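Local coordinates for protein NANS (YJHS), A 9-O-acetyl N-acetylneuraminic acid esterase (Escherichia coli O157:H7 EDL933, PDB 3PT5) that probably removes the 9-O-acetyl group from 9-O-acetyl-N-acetylneuraminate as an SGNH-family esterase, allowing growth on this host sialic acid, at residues A[204-215]-A[256-265]. Numbering follows the deposited sequence.
Sequences PQHFNHMVEAFR and NYQNNILANI
P204 and N256 bring their backbones closest, with CA atoms 6.1 Å apart, and N208 lies near L262, CA to CA 7.4 Å. Residues 204-215 belong to helix 203-218. Residues 256-264 lie in the loop after helix 247-253, and I265 opens strand 265-268. N208 is the polar centre. Its OD1 accepts from N260 ND2 at 2.9 Å and from N256 ND2 at 3.2 Å, the two donors arriving from opposite faces of the carboxamide plane. N208 ND2 donates to a water that also bonds N256 OD1 and the backbone N of I261. This fixes both ends of the amide. N260 is itself held, because its ND2 also donates to N256 O and its OD1 accepts from L262 N in an Asx turn. This packing belongs to the α/β SGNH hydrolase fold, where the helix lies against the loop that leads into an edge strand of the central sheet, 265-268. Y257 turns its ring edge onto the face of F207, planes at 82°, with CE1 over the ring centre. V211 CG2 packs on the opposite face. With CG anti to the backbone N (chi1 174°), the F207 ring presents its face to the Y257 edge. L262 CD1 lies 3.9 Å from V211 CB, while L262 CD2 meets E212 CG. R215 reaches out extended, and NH1 donates to A263 O at 2.7 Å, close to the guanidinium plane. NH2 adds weak bonds to A263 O and N264 O and also bonds A231 O.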
loop_
_atom_site.group_PDB
_atom_site.type_symbol
_atom_site.label_atom_id
_atom_site.label_comp_id
_atom_site.label_asym_id
_atom_site.label_seq_id
_atom_site.Cartn_x
_atom_site.Cartn_y
_atom_site.Cartn_z
ATOM N N PRO A 204 10.892 -11.860 11.894
ATOM C CA PRO A 204 11.137 -12.696 10.680
ATOM C C PRO A 204 10.338 -13.999 10.602
ATOM O O PRO A 204 9.759 -14.314 9.545
ATOM C CB PRO A 204 12.651 -12.935 10.728
ATOM C CG PRO A 204 13.189 -11.673 11.373
ATOM C CD PRO A 204 12.164 -11.347 12.457
ATOM N N GLN A 205 10.264 -14.742 11.705
ATOM C CA GLN A 205 9.469 -15.958 11.675
ATOM C C GLN A 205 7.971 -15.705 11.562
ATOM O O GLN A 205 7.288 -16.440 10.865
ATOM C CB GLN A 205 9.813 -16.916 12.814
ATOM C CG GLN A 205 11.143 -17.685 12.590
ATOM C CD GLN A 205 11.414 -18.078 11.114
ATOM O OE1 GLN A 205 10.707 -18.908 10.514
ATOM N NE2 GLN A 205 12.463 -17.488 10.537
ATOM N N HIS A 206 7.462 -14.654 12.215
ATOM C CA HIS A 206 6.040 -14.309 12.085
ATOM C C HIS A 206 5.687 -13.975 10.652
ATOM O O HIS A 206 4.673 -14.451 10.127
ATOM C CB HIS A 206 5.630 -13.131 12.984
ATOM C CG HIS A 206 5.515 -13.485 14.434
ATOM N ND1 HIS A 206 5.916 -12.634 15.443
ATOM C CD2 HIS A 206 5.061 -14.603 15.045
ATOM C CE1 HIS A 206 5.709 -13.210 16.613
ATOM N NE2 HIS A 206 5.194 -14.408 16.400
ATOM N N PHE A 207 6.522 -13.144 10.027
ATOM C CA PHE A 207 6.345 -12.779 8.621
ATOM C C PHE A 207 6.418 -14.012 7.709
ATOM O O PHE A 207 5.522 -14.226 6.881
ATOM C CB PHE A 207 7.396 -11.745 8.201
ATOM C CG PHE A 207 7.374 -11.432 6.726
ATOM C CD1 PHE A 207 6.373 -10.615 6.187
ATOM C CD2 PHE A 207 8.315 -11.989 5.868
ATOM C CE1 PHE A 207 6.351 -10.342 4.826
ATOM C CE2 PHE A 207 8.283 -11.726 4.463
ATOM C CZ PHE A 207 7.315 -10.903 3.962
ATOM N N ASN A 208 7.462 -14.825 7.883
ATOM C CA ASN A 208 7.618 -16.012 7.038
ATOM C C ASN A 208 6.432 -16.933 7.168
ATOM O O ASN A 208 5.947 -17.447 6.176
ATOM C CB ASN A 208 8.890 -16.773 7.363
ATOM C CG ASN A 208 10.135 -16.087 6.844
ATOM O OD1 ASN A 208 10.143 -14.883 6.555
ATOM N ND2 ASN A 208 11.196 -16.860 6.693
ATOM N N HIS A 209 5.940 -17.126 8.392
ATOM C CA HIS A 209 4.798 -18.003 8.594
ATOM C C HIS A 209 3.539 -17.486 7.908
ATOM O O HIS A 209 2.735 -18.252 7.359
ATOM C CB HIS A 209 4.572 -18.231 10.092
ATOM C CG HIS A 209 5.621 -19.095 10.723
ATOM N ND1 HIS A 209 5.953 -19.013 12.061
ATOM C CD2 HIS A 209 6.406 -20.069 10.201
ATOM C CE1 HIS A 209 6.904 -19.893 12.333
ATOM N NE2 HIS A 209 7.193 -20.550 11.224
ATOM N N MET A 210 3.373 -16.167 7.908
ATOM C CA MET A 210 2.219 -15.561 7.249
ATOM C C MET A 210 2.287 -15.670 5.731
ATOM O O MET A 210 1.280 -15.894 5.053
ATOM C CB MET A 210 2.064 -14.105 7.677
ATOM C CG MET A 210 0.683 -13.619 7.432
ATOM S SD MET A 210 0.382 -11.876 7.812
ATOM C CE MET A 210 1.251 -11.078 6.466
ATOM N N VAL A 211 3.479 -15.478 5.187
ATOM C CA VAL A 211 3.666 -15.666 3.749
ATOM C C VAL A 211 3.388 -17.125 3.358
ATOM O O VAL A 211 2.707 -17.368 2.383
ATOM C CB VAL A 211 5.064 -15.272 3.302
ATOM C CG1 VAL A 211 5.240 -15.587 1.848
ATOM C CG2 VAL A 211 5.313 -13.788 3.548
ATOM N N GLU A 212 3.888 -18.088 4.125
ATOM C CA GLU A 212 3.574 -19.490 3.800
ATOM C C GLU A 212 2.068 -19.797 3.914
ATOM O O GLU A 212 1.526 -20.554 3.099
ATOM C CB GLU A 212 4.353 -20.485 4.666
ATOM C CG GLU A 212 5.864 -20.349 4.700
ATOM C CD GLU A 212 6.498 -21.184 5.808
ATOM O OE1 GLU A 212 6.178 -20.981 7.007
ATOM O OE2 GLU A 212 7.354 -22.042 5.490
ATOM N N ALA A 213 1.400 -19.214 4.906
ATOM C CA ALA A 213 -0.047 -19.411 5.068
ATOM C C ALA A 213 -0.813 -18.814 3.889
ATOM O O ALA A 213 -1.741 -19.424 3.353
ATOM C CB ALA A 213 -0.542 -18.819 6.397
ATOM N N PHE A 214 -0.412 -17.614 3.482
ATOM C CA PHE A 214 -0.993 -16.942 2.333
ATOM C C PHE A 214 -0.899 -17.843 1.082
ATOM O O PHE A 214 -1.874 -18.015 0.341
ATOM C CB PHE A 214 -0.277 -15.588 2.115
ATOM C CG PHE A 214 -0.827 -14.772 0.958
ATOM C CD1 PHE A 214 -1.913 -13.921 1.141
ATOM C CD2 PHE A 214 -0.212 -14.814 -0.311
ATOM C CE1 PHE A 214 -2.419 -13.136 0.084
ATOM C CE2 PHE A 214 -0.703 -14.041 -1.380
ATOM C CZ PHE A 214 -1.807 -13.188 -1.192
ATOM N N ARG A 215 0.279 -18.404 0.855
ATOM C CA ARG A 215 0.532 -19.239 -0.325
ATOM C C ARG A 215 -0.277 -20.538 -0.296
ATOM O O ARG A 215 -0.828 -20.933 -1.328
ATOM C CB ARG A 215 2.031 -19.485 -0.490
ATOM C CG ARG A 215 2.754 -18.207 -0.878
ATOM C CD ARG A 215 4.274 -18.345 -0.908
ATOM N NE ARG A 215 4.851 -17.142 -1.509
ATOM C CZ ARG A 215 6.153 -16.856 -1.636
ATOM N NH1 ARG A 215 7.110 -17.682 -1.216
ATOM N NH2 ARG A 215 6.498 -15.700 -2.216
ATOM N N ASN A 256 15.672 -9.547 6.702
ATOM C CA ASN A 256 14.945 -10.754 6.389
ATOM C C ASN A 256 14.161 -10.664 5.070
ATOM O O ASN A 256 13.775 -11.674 4.487
ATOM C CB ASN A 256 14.029 -11.141 7.538
ATOM C CG ASN A 256 13.361 -12.472 7.307
ATOM O OD1 ASN A 256 14.038 -13.507 7.128
ATOM N ND2 ASN A 256 12.029 -12.477 7.335
ATOM N N TYR A 257 13.904 -9.448 4.613
ATOM C CA TYR A 257 13.258 -9.251 3.307
ATOM C C TYR A 257 14.254 -9.425 2.160
ATOM O O TYR A 257 13.847 -9.599 1.016
ATOM C CB TYR A 257 12.655 -7.858 3.217
ATOM C CG TYR A 257 11.491 -7.616 4.163
ATOM C CD1 TYR A 257 10.504 -8.586 4.374
ATOM C CD2 TYR A 257 11.359 -6.400 4.822
ATOM C CE1 TYR A 257 9.429 -8.351 5.260
ATOM C CE2 TYR A 257 10.294 -6.151 5.687
ATOM C CZ TYR A 257 9.330 -7.109 5.904
ATOM O OH TYR A 257 8.288 -6.840 6.781
ATOM N N GLN A 258 15.544 -9.357 2.490
ATOM C CA GLN A 258 16.645 -9.413 1.521
ATOM C C GLN A 258 17.335 -10.776 1.514
ATOM O O GLN A 258 17.975 -11.160 0.528
ATOM C CB GLN A 258 17.696 -8.356 1.881
ATOM C CG GLN A 258 17.195 -6.940 1.845
ATOM C CD GLN A 258 18.107 -5.947 2.560
ATOM O OE1 GLN A 258 19.262 -5.758 2.178
ATOM N NE2 GLN A 258 17.565 -5.272 3.580
ATOM N N ASN A 259 17.248 -11.488 2.633
ATOM C CA ASN A 259 17.889 -12.789 2.782
ATOM C C ASN A 259 16.899 -13.851 3.233
ATOM O O ASN A 259 17.235 -14.740 4.019
ATOM C CB ASN A 259 19.045 -12.693 3.787
ATOM C CG ASN A 259 20.117 -11.736 3.338
ATOM O OD1 ASN A 259 20.689 -11.884 2.259
ATOM N ND2 ASN A 259 20.387 -10.722 4.165
ATOM N N ASN A 260 15.689 -13.794 2.695
ATOM C CA ASN A 260 14.642 -14.699 3.130
ATOM C C ASN A 260 14.871 -16.154 2.684
ATOM O O ASN A 260 15.404 -16.394 1.598
ATOM C CB ASN A 260 13.297 -14.192 2.626
ATOM C CG ASN A 260 12.170 -14.624 3.504
ATOM O OD1 ASN A 260 11.689 -15.740 3.394
ATOM N ND2 ASN A 260 11.771 -13.762 4.419
ATOM N N ILE A 261 14.440 -17.108 3.510
ATOM C CA ILE A 261 14.522 -18.531 3.159
ATOM C C ILE A 261 13.449 -18.931 2.148
ATOM O O ILE A 261 13.610 -19.902 1.415
ATOM C CB ILE A 261 14.473 -19.466 4.399
ATOM C CG1 ILE A 261 13.225 -19.216 5.244
ATOM C CG2 ILE A 261 15.732 -19.291 5.240
ATOM C CD1 ILE A 261 12.099 -20.211 5.032
ATOM N N LEU A 262 12.374 -18.149 2.068
ATOM C CA LEU A 262 11.303 -18.438 1.124
ATOM C C LEU A 262 11.596 -17.932 -0.294
ATOM O O LEU A 262 12.336 -16.956 -0.492
ATOM C CB LEU A 262 9.987 -17.824 1.612
ATOM C CG LEU A 262 9.480 -18.262 2.983
ATOM C CD1 LEU A 262 8.273 -17.440 3.446
ATOM C CD2 LEU A 262 9.163 -19.762 2.974
ATOM N N ALA A 263 11.007 -18.602 -1.281
ATOM C CA ALA A 263 11.169 -18.207 -2.678
ATOM C C ALA A 263 10.399 -16.907 -2.953
ATOM O O ALA A 263 9.347 -16.653 -2.353
ATOM C CB ALA A 263 10.646 -19.324 -3.593
ATOM N N ASN A 264 10.942 -16.101 -3.867
ATOM C CA ASN A 264 10.219 -14.977 -4.458
ATOM C C ASN A 264 9.850 -13.911 -3.445
ATOM O O ASN A 264 8.750 -13.379 -3.462
ATOM C CB ASN A 264 9.004 -15.471 -5.241
ATOM C CG ASN A 264 9.401 -16.355 -6.411
ATOM O OD1 ASN A 264 10.516 -16.237 -6.946
ATOM N ND2 ASN A 264 8.496 -17.231 -6.814
ATOM N N ILE A 265 10.810 -13.591 -2.590
ATOM C CA ILE A 265 10.671 -12.466 -1.696
ATOM C C ILE A 265 11.634 -11.440 -2.256
ATOM O O ILE A 265 12.857 -11.650 -2.232
ATOM C CB ILE A 265 10.990 -12.839 -0.217
ATOM C CG1 ILE A 265 10.143 -14.040 0.256
ATOM C CG2 ILE A 265 10.851 -11.595 0.712
ATOM C CD1 ILE A 265 8.626 -13.803 0.383
HETATM O O HOH W 1 13.924 -16.101 6.116
#